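Long-range contacts in effector protein Lem4 (lpg1101) (Legionella pneumophila subsp. pneumophila, PDB 6CGK), which acts as a membrane-associated protein tyrosine phosphatase, a translocated bacterial effector whose haloacid dehalogenase-type domain forms this chain, here in an inactivated form: residues 19-24 and 91-96; 149-154 and 177-182. The protein carries 1 engineered substitution. One frame throughout, in Å; residues are numbered along the deposited sequence.

Interaction 1 (19-24 and 91-96); sequences IVYLNF and VIISRN. Engineered in segment 19-24: Asn23 (natural residue Asp). With MG (magnesium ion), chain C; PO4 (phosphate ion), chain B.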
ATOM      1  N   ILE A  19       8.529   7.801   2.718  1.00 27.86           N
ATOM      2  CA  ILE A  19       7.813   6.707   2.061  1.00 28.66           C
ATOM      3  C   ILE A  19       6.870   6.034   3.042  1.00 28.03           C
ATOM      4  O   ILE A  19       7.233   5.765   4.199  1.00 28.05           O
ATOM      5  CB  ILE A  19       8.786   5.674   1.473  1.00 29.65           C
ATOM      6  CG1 ILE A  19       9.721   6.369   0.486  1.00 29.05           C
ATOM      7  CG2 ILE A  19       8.008   4.534   0.774  1.00 32.41           C
ATOM      8  CD1 ILE A  19      10.834   5.394  -0.013  1.00 30.45           C
ATOM      9  N   VAL A  20       5.663   5.740   2.549  1.00 27.86           N
ATOM     10  CA  VAL A  20       4.632   5.001   3.262  1.00 29.07           C
ATOM     11  C   VAL A  20       4.517   3.647   2.569  1.00 28.63           C
ATOM     12  O   VAL A  20       4.099   3.575   1.407  1.00 31.21           O
ATOM     13  CB  VAL A  20       3.296   5.756   3.249  1.00 28.99           C
ATOM     14  CG1 VAL A  20       2.181   4.908   3.856  1.00 29.24           C
ATOM     15  CG2 VAL A  20       3.443   7.115   3.964  1.00 32.21           C
ATOM     16  N   TYR A  21       4.912   2.583   3.273  1.00 26.66           N
ATOM     17  CA  TYR A  21       4.853   1.212   2.782  1.00 25.05           C
ATOM     18  C   TYR A  21       3.630   0.545   3.386  1.00 28.83           C
ATOM     19  O   TYR A  21       3.555   0.375   4.607  1.00 28.39           O
ATOM     20  CB  TYR A  21       6.092   0.419   3.201  1.00 26.16           C
ATOM     21  CG  TYR A  21       7.381   0.748   2.493  1.00 28.25           C
ATOM     22  CD1 TYR A  21       7.563   0.413   1.163  1.00 28.69           C
ATOM     23  CD2 TYR A  21       8.457   1.336   3.188  1.00 31.17           C
ATOM     24  CE1 TYR A  21       8.766   0.652   0.512  1.00 27.15           C
ATOM     25  CE2 TYR A  21       9.659   1.596   2.538  1.00 29.81           C
ATOM     26  CZ  TYR A  21       9.811   1.259   1.206  1.00 28.45           C
ATOM     27  OH  TYR A  21      11.011   1.489   0.573  1.00 29.64           O
ATOM     28  N   LEU A  22       2.701   0.127   2.538  1.00 28.37           N
ATOM     29  CA  LEU A  22       1.438  -0.426   3.001  1.00 27.78           C
ATOM     30  C   LEU A  22       1.267  -1.815   2.412  1.00 28.94           C
ATOM     31  O   LEU A  22       1.359  -1.993   1.192  1.00 29.60           O
ATOM     32  CB  LEU A  22       0.260   0.455   2.594  1.00 24.02           C
ATOM     33  CG  LEU A  22       0.296   1.960   2.900  1.00 32.87           C
ATOM     34  CD1 LEU A  22      -0.922   2.667   2.336  1.00 32.50           C
ATOM     35  CD2 LEU A  22       0.406   2.199   4.404  1.00 34.05           C
ATOM     36  N   ASN A  23       1.028  -2.785   3.282  1.00 28.77           N
ATOM     37  CA  ASN A  23       0.425  -4.020   2.858  1.00 26.18           C
ATOM     38  C   ASN A  23      -0.976  -3.733   2.309  1.00 25.90           C
ATOM     39  O   ASN A  23      -1.573  -2.708   2.616  1.00 28.41           O
ATOM     40  CB  ASN A  23       0.354  -4.978   4.049  1.00 29.02           C
ATOM     41  CG  ASN A  23      -0.233  -6.266   3.700  1.00 36.45           C
ATOM     42  OD1 ASN A  23      -1.297  -6.616   4.201  1.00 38.41           O
ATOM     43  ND2 ASN A  23       0.456  -7.025   2.849  1.00 45.18           N
ATOM     44  N   PHE A  24      -1.504  -4.649   1.489  1.00 24.77           N
ATOM     45  CA  PHE A  24      -2.851  -4.415   0.949  1.00 24.65           C
ATOM     46  C   PHE A  24      -3.931  -5.213   1.677  1.00 26.10           C
ATOM     47  O   PHE A  24      -4.753  -4.629   2.383  1.00 27.87           O
ATOM     48  CB  PHE A  24      -2.915  -4.732  -0.548  1.00 23.37           C
ATOM     49  CG  PHE A  24      -4.231  -4.371  -1.184  1.00 22.98           C
ATOM     50  CD1 PHE A  24      -4.522  -3.028  -1.461  1.00 22.68           C
ATOM     51  CD2 PHE A  24      -5.155  -5.345  -1.508  1.00 25.31           C
ATOM     52  CE1 PHE A  24      -5.750  -2.688  -2.061  1.00 25.66           C
ATOM     53  CE2 PHE A  24      -6.388  -5.016  -2.103  1.00 26.15           C
ATOM     54  CZ  PHE A  24      -6.682  -3.677  -2.372  1.00 27.06           C
ATOM     55  N   VAL A  91       3.844   3.304  -1.349  1.00 24.25           N
ATOM     56  CA  VAL A  91       4.274   2.055  -1.967  1.00 23.84           C
ATOM     57  C   VAL A  91       3.402   0.944  -1.388  1.00 26.61           C
ATOM     58  O   VAL A  91       3.381   0.750  -0.168  1.00 28.64           O
ATOM     59  CB  VAL A  91       5.761   1.745  -1.705  1.00 19.88           C
ATOM     60  CG1 VAL A  91       6.130   0.417  -2.352  1.00 23.26           C
ATOM     61  CG2 VAL A  91       6.668   2.842  -2.203  1.00 24.72           C
ATOM     62  N   ILE A  92       2.666   0.234  -2.244  1.00 22.99           N
ATOM     63  CA  ILE A  92       1.859  -0.916  -1.807  1.00 23.72           C
ATOM     64  C   ILE A  92       2.651  -2.193  -2.079  1.00 22.61           C
ATOM     65  O   ILE A  92       3.137  -2.414  -3.199  1.00 25.38           O
ATOM     66  CB  ILE A  92       0.487  -0.950  -2.498  1.00 23.03           C
ATOM     67  CG1 ILE A  92      -0.342   0.257  -2.026  1.00 24.42           C
ATOM     68  CG2 ILE A  92      -0.190  -2.295  -2.192  1.00 25.00           C
ATOM     69  CD1 ILE A  92      -1.747   0.379  -2.712  1.00 22.48           C
ATOM     70  N   ILE A  93       2.851  -3.013  -1.048  1.00 22.60           N
ATOM     71  CA  ILE A  93       3.599  -4.258  -1.204  1.00 20.70           C
ATOM     72  C   ILE A  93       2.655  -5.394  -0.830  1.00 27.10           C
ATOM     73  O   ILE A  93       2.145  -5.440   0.298  1.00 29.73           O
ATOM     74  CB  ILE A  93       4.882  -4.314  -0.351  1.00 23.44           C
ATOM     75  CG1 ILE A  93       5.779  -3.110  -0.661  1.00 25.39           C
ATOM     76  CG2 ILE A  93       5.622  -5.634  -0.616  1.00 29.75           C
ATOM     77  CD1 ILE A  93       7.132  -3.165   0.106  1.00 26.53           C
ATOM     78  N   SER A  94       2.411  -6.299  -1.767  1.00 26.05           N
ATOM     79  CA  SER A  94       1.310  -7.236  -1.558  1.00 23.77           C
ATOM     80  C   SER A  94       1.577  -8.534  -2.295  1.00 24.72           C
ATOM     81  O   SER A  94       2.114  -8.525  -3.404  1.00 26.86           O
ATOM     82  CB  SER A  94      -0.018  -6.629  -2.046  1.00 24.41           C
ATOM     83  OG  SER A  94      -1.083  -7.574  -1.983  1.00 23.91           O
ATOM     84  N   ARG A  95       1.129  -9.659  -1.703  1.00 24.24           N
ATOM     85  CA  ARG A  95       1.122 -10.931  -2.418  1.00 22.88           C
ATOM     86  C   ARG A  95      -0.109 -11.104  -3.313  1.00 24.99           C
ATOM     87  O   ARG A  95      -0.245 -12.178  -3.931  1.00 29.85           O
ATOM     88  CB  ARG A  95       1.145 -12.135  -1.462  1.00 28.08           C
ATOM     89  CG  ARG A  95       2.142 -12.096  -0.364  1.00 54.62           C
ATOM     90  CD  ARG A  95       2.180 -13.438   0.356  1.00 66.06           C
ATOM     91  NE  ARG A  95       3.172 -13.426   1.428  1.00 80.99           N
ATOM     92  CZ  ARG A  95       2.926 -13.015   2.670  1.00 86.04           C
ATOM     93  NH1 ARG A  95       1.713 -12.579   3.004  1.00 87.38           N
ATOM     94  NH2 ARG A  95       3.893 -13.045   3.578  1.00 89.75           N
ATOM     95  N   ASN A  96      -0.977 -10.110  -3.382  1.00 26.93           N
ATOM     96  CA  ASN A  96      -2.146 -10.194  -4.247  1.00 26.78           C
ATOM     97  C   ASN A  96      -1.779  -9.709  -5.657  1.00 27.84           C
ATOM     98  O   ASN A  96      -0.669  -9.250  -5.925  1.00 24.37           O
ATOM     99  CB  ASN A  96      -3.298  -9.385  -3.642  1.00 24.20           C
ATOM    100  CG  ASN A  96      -4.659  -9.945  -4.014  1.00 28.87           C
ATOM    101  OD1 ASN A  96      -4.851 -10.424  -5.125  1.00 31.48           O
ATOM    102  ND2 ASN A  96      -5.578  -9.953  -3.058  1.00 29.30           N
TER
HETATM  103 MG    MG C 302      -2.068  -8.358   4.608  1.00 34.34          MG
HETATM  104  P   PO4 B 301      -1.156  -9.049   1.156  1.00 33.97           P
HETATM  105  O1  PO4 B 301      -1.574  -7.755   0.477  1.00 29.75           O
HETATM  106  O2  PO4 B 301       0.328  -9.368   1.009  1.00 28.30           O
HETATM  107  O3  PO4 B 301      -1.970 -10.161   0.510  1.00 31.50           O
HETATM  108  O4  PO4 B 301      -1.558  -9.021   2.616  1.00 32.37           O
HETATM  109  O   HOH W   1      -2.954 -10.138   5.100  1.00 32.44           O
HETATM  110  O   HOH W   2      -0.191  -9.087   5.141  1.00 33.97           O

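Interaction 2 (149-154 and 177-182); sequences FRLICD and KFHNEK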
ATOM      1  N   PHE A 149      11.569   9.860   6.588  1.00 33.13           N
ATOM      2  CA  PHE A 149      10.480   9.260   7.339  1.00 30.94           C
ATOM      3  C   PHE A 149       9.995   7.989   6.663  1.00 34.20           C
ATOM      4  O   PHE A 149       9.899   7.923   5.436  1.00 33.37           O
ATOM      5  CB  PHE A 149       9.328  10.260   7.472  1.00 35.96           C
ATOM      6  CG  PHE A 149       8.126   9.707   8.163  1.00 40.87           C
ATOM      7  CD1 PHE A 149       8.134   9.467   9.527  1.00 42.65           C
ATOM      8  CD2 PHE A 149       6.974   9.441   7.448  1.00 38.24           C
ATOM      9  CE1 PHE A 149       6.995   8.961  10.169  1.00 44.82           C
ATOM     10  CE2 PHE A 149       5.828   8.927   8.081  1.00 41.74           C
ATOM     11  CZ  PHE A 149       5.845   8.698   9.443  1.00 38.71           C
ATOM     12  N   ARG A 150       9.706   6.971   7.471  1.00 31.58           N
ATOM     13  CA  ARG A 150       9.162   5.709   6.970  1.00 31.19           C
ATOM     14  C   ARG A 150       7.975   5.293   7.821  1.00 34.43           C
ATOM     15  O   ARG A 150       8.085   5.190   9.050  1.00 33.87           O
ATOM     16  CB  ARG A 150      10.208   4.572   6.974  1.00 29.10           C
ATOM     17  CG  ARG A 150      11.395   4.764   6.030  1.00 30.49           C
ATOM     18  CD  ARG A 150      10.950   4.824   4.555  1.00 29.13           C
ATOM     19  NE  ARG A 150      12.116   4.970   3.656  1.00 28.10           N
ATOM     20  CZ  ARG A 150      12.689   6.138   3.351  1.00 28.88           C
ATOM     21  NH1 ARG A 150      12.220   7.276   3.865  1.00 29.91           N
ATOM     22  NH2 ARG A 150      13.724   6.177   2.516  1.00 30.27           N
ATOM     23  N   LEU A 151       6.850   5.037   7.160  1.00 30.28           N
ATOM     24  CA  LEU A 151       5.667   4.474   7.792  1.00 30.67           C
ATOM     25  C   LEU A 151       5.422   3.108   7.166  1.00 31.68           C
ATOM     26  O   LEU A 151       5.470   2.977   5.938  1.00 34.22           O
ATOM     27  CB  LEU A 151       4.447   5.391   7.603  1.00 35.04           C
ATOM     28  CG  LEU A 151       3.092   4.840   8.062  1.00 38.33           C
ATOM     29  CD1 LEU A 151       3.090   4.515   9.552  1.00 43.81           C
ATOM     30  CD2 LEU A 151       1.974   5.819   7.721  1.00 42.06           C
ATOM     31  N   ILE A 152       5.209   2.088   8.003  1.00 30.76           N
ATOM     32  CA  ILE A 152       4.950   0.721   7.544  1.00 30.77           C
ATOM     33  C   ILE A 152       3.727   0.225   8.275  1.00 33.01           C
ATOM     34  O   ILE A 152       3.708   0.222   9.513  1.00 31.15           O
ATOM     35  CB  ILE A 152       6.122  -0.229   7.835  1.00 29.08           C
ATOM     36  CG1 ILE A 152       7.393   0.218   7.125  1.00 34.42           C
ATOM     37  CG2 ILE A 152       5.725  -1.688   7.508  1.00 38.23           C
ATOM     38  CD1 ILE A 152       8.608  -0.652   7.525  1.00 34.77           C
ATOM     39  N   CYS A 153       2.721  -0.209   7.520  1.00 29.81           N
ATOM     40  CA  CYS A 153       1.519  -0.821   8.074  1.00 34.48           C
ATOM     41  C   CYS A 153       1.326  -2.214   7.489  1.00 30.31           C
ATOM     42  O   CYS A 153       1.326  -2.384   6.263  1.00 31.91           O
ATOM     43  CB  CYS A 153       0.284   0.032   7.786  1.00 30.77           C
ATOM     44  SG  CYS A 153       0.399   1.638   8.562  1.00 35.31           S
ATOM     45  N   ASP A 154       1.166  -3.209   8.366  1.00 31.46           N
ATOM     46  CA  ASP A 154       0.878  -4.570   7.936  1.00 33.18           C
ATOM     47  C   ASP A 154       0.007  -5.242   8.987  1.00 35.54           C
ATOM     48  O   ASP A 154       0.190  -5.020  10.185  1.00 37.90           O
ATOM     49  CB  ASP A 154       2.174  -5.359   7.721  1.00 38.87           C
ATOM     50  CG  ASP A 154       2.016  -6.491   6.737  1.00 35.70           C
ATOM     51  OD1 ASP A 154       1.002  -7.211   6.798  1.00 36.99           O
ATOM     52  OD2 ASP A 154       2.923  -6.666   5.898  1.00 37.72           O
ATOM     53  N   LYS A 177       7.909   4.536  11.719  1.00 41.04           N
ATOM     54  CA  LYS A 177       6.707   4.252  12.490  1.00 41.10           C
ATOM     55  C   LYS A 177       6.133   2.963  11.935  1.00 37.16           C
ATOM     56  O   LYS A 177       5.857   2.875  10.737  1.00 43.21           O
ATOM     57  CB  LYS A 177       5.688   5.392  12.391  1.00 40.37           C
ATOM     58  CG  LYS A 177       6.098   6.645  13.146  1.00 49.25           C
ATOM     59  CD  LYS A 177       5.810   6.524  14.639  1.00 58.88           C
ATOM     60  CE  LYS A 177       6.178   7.809  15.372  1.00 65.28           C
ATOM     61  NZ  LYS A 177       5.492   7.929  16.692  1.00 70.80           N
ATOM     62  N   PHE A 178       5.979   1.962  12.790  1.00 38.17           N
ATOM     63  CA  PHE A 178       5.519   0.652  12.362  1.00 38.38           C
ATOM     64  C   PHE A 178       4.219   0.345  13.082  1.00 41.38           C
ATOM     65  O   PHE A 178       4.168   0.393  14.316  1.00 43.67           O
ATOM     66  CB  PHE A 178       6.568  -0.422  12.649  1.00 41.58           C
ATOM     67  CG  PHE A 178       6.086  -1.816  12.412  1.00 40.26           C
ATOM     68  CD1 PHE A 178       5.342  -2.130  11.279  1.00 38.92           C
ATOM     69  CD2 PHE A 178       6.373  -2.823  13.317  1.00 45.20           C
ATOM     70  CE1 PHE A 178       4.893  -3.424  11.063  1.00 39.68           C
ATOM     71  CE2 PHE A 178       5.933  -4.125  13.105  1.00 43.60           C
ATOM     72  CZ  PHE A 178       5.193  -4.428  11.980  1.00 43.64           C
ATOM     73  N   HIS A 179       3.174   0.046  12.314  1.00 36.83           N
ATOM     74  CA  HIS A 179       1.864  -0.261  12.868  1.00 38.37           C
ATOM     75  C   HIS A 179       1.422  -1.630  12.379  1.00 42.05           C
ATOM     76  O   HIS A 179       1.304  -1.864  11.170  1.00 35.97           O
ATOM     77  CB  HIS A 179       0.857   0.824  12.499  1.00 41.40           C
ATOM     78  CG  HIS A 179       1.277   2.177  12.971  1.00 40.59           C
ATOM     79  ND1 HIS A 179       1.252   2.534  14.302  1.00 45.84           N
ATOM     80  CD2 HIS A 179       1.791   3.236  12.305  1.00 38.83           C
ATOM     81  CE1 HIS A 179       1.711   3.765  14.434  1.00 42.23           C
ATOM     82  NE2 HIS A 179       2.042   4.216  13.237  1.00 41.73           N
ATOM     83  N   ASN A 180       1.215  -2.533  13.325  1.00 40.82           N
ATOM     84  CA  ASN A 180       0.685  -3.863  13.066  1.00 41.57           C
ATOM     85  C   ASN A 180      -0.611  -3.945  13.854  1.00 45.71           C
ATOM     86  O   ASN A 180      -0.596  -3.858  15.086  1.00 46.42           O
ATOM     87  CB  ASN A 180       1.690  -4.936  13.489  1.00 45.12           C
ATOM     88  CG  ASN A 180       1.136  -6.329  13.379  1.00 54.77           C
ATOM     89  OD1 ASN A 180       1.226  -7.114  14.322  1.00 62.24           O
ATOM     90  ND2 ASN A 180       0.539  -6.647  12.234  1.00 49.37           N
ATOM     91  N   GLU A 181      -1.732  -4.040  13.141  1.00 42.58           N
ATOM     92  CA  GLU A 181      -3.043  -4.095  13.770  1.00 42.54           C
ATOM     93  C   GLU A 181      -3.880  -5.143  13.053  1.00 42.72           C
ATOM     94  O   GLU A 181      -3.585  -5.527  11.918  1.00 43.11           O
ATOM     95  CB  GLU A 181      -3.743  -2.717  13.731  1.00 42.53           C
ATOM     96  CG  GLU A 181      -2.965  -1.593  14.407  1.00 47.85           C
ATOM     97  CD  GLU A 181      -3.040  -1.638  15.921  1.00 51.42           C
ATOM     98  OE1 GLU A 181      -3.789  -2.476  16.457  1.00 55.10           O
ATOM     99  OE2 GLU A 181      -2.343  -0.835  16.579  1.00 55.44           O
ATOM    100  N   LYS A 182      -4.911  -5.629  13.741  1.00 45.14           N
ATOM    101  CA  LYS A 182      -5.874  -6.507  13.099  1.00 45.81           C
ATOM    102  C   LYS A 182      -6.629  -5.730  12.022  1.00 47.52           C
ATOM    103  O   LYS A 182      -6.800  -4.511  12.125  1.00 44.39           O
ATOM    104  CB  LYS A 182      -6.855  -7.074  14.119  1.00 51.98           C
ATOM    105  CG  LYS A 182      -6.243  -8.045  15.118  1.00 52.62           C
TER

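Interaction 1 (19-24 and 91-96)
Tyr21 and Val91 lie side by side and point the same way, with ring atom CD1 of Tyr21 3.6 Å from CB of Val91. This is the tight end of a pair of parallel strands. The methyl CD1 of Ile93 crosses to the same Tyr21 CD1 at 3.8 Å, and CG2 of Ile19 meets CG2 of Val91 at 3.7 Å while sitting over the centre of the Tyr21 ring. The phenol OH bonds to Glu140. Between the backbones, Val91 N bonds to Val20 O, Leu22 N to Val91 O, and Ile93 N to Leu22 O.

Beyond Ile93 packing thins to Phe24 CB against Ser94 OG and Ile92 CG2, and a phosphate bridges the strand ends. Ser94 OG donates to phosphate O1 at 2.5 Å while accepting from Asn96 N in an ST turn. Arg95 N gives phosphate O2 a straight 2.8 Å bond; its exposed side chain stands off from 19-24, NH2 salt-bridged to Asp159. From the partner segment, Phe24 N reaches the same O1 at 3.3 Å. Engineered Asn23, naturally Asp, binds magnesium with Asp25, Asp155, phosphate O4 and two waters. A phosphate and a magnesium ion held at the C-terminal ends of parallel strands mark the active site of the haloacid dehalogenase fold.

Interaction 2 (149-154 and 177-182)
Leu151 and His179 cross at about a right angle, the leucine methyl CD1 lying in the plane of the imidazole, at its edge, 3.3 Å from CD2. The pair belongs to a beta-alpha-beta unit in which strand 150-154 runs through helix 157-169 into strand 176-180, the outermost strand of the sheet on this side of the chain. The two strands are nearly parallel.

On the face that carries Leu151 and His179, CG of Leu151 stands anti to the backbone N (chi1 172°), and the chain delivers CD1 to both the imidazole and the backbone O of Lys177. Cys153 adds its SG at the edge of the His179 ring, 4.0 Å from the histidine CB. The imidazole itself is fixed from beyond the pair: its NE2 bonds to Glu194 and its ring stacks on Tyr191, both of helix 188-198. At the start of the strand Phe149 offers its edge to Lys177, with CE1 3.9 Å from CG.

The opposite face is turned to helix 157-169. Here Ile152 and Phe178 meet at a slant, CG2 of the isoleucine being 3.8 Å from ring atom CD1. That same edge of the phenyl ring lies beside the carbonyl O of Ile152, a group already accepting from His179 N.

Toward the C-terminal ends a side chain takes over from the backbone. Asp154, a magnesium-binding residue in a structure of this protein, though not bound to the ion here, has its carboxylate OD1 bonded to Asp156 N, while its backbone O is gripped by Asn180. Amide ND2 of Asn180 reaches that O at 2.6 Å along a nearly straight N-H (170°), from 36° above the carbonyl plane.

From the N terminus, strand 19-23 comes first, and interaction 1 joins 19-24 to 91-96 across 66 intervening residues, many of them helical. Only after that loop has closed does interaction 2 open, spanning the 22 residues that include helix 157-169. The two contacts are therefore in series, neither nesting nor crossing. In space they merge, because strand 19-23 is central and takes strand 150-154 as its other neighbour: Tyr21 N lies 2.8 Å from Leu151 O, a probable hydrogen bond. Together they span the sheet from 89-93 to 176-180 and bring Asn23 alongside Asp154 and Asp155 around the magnesium site.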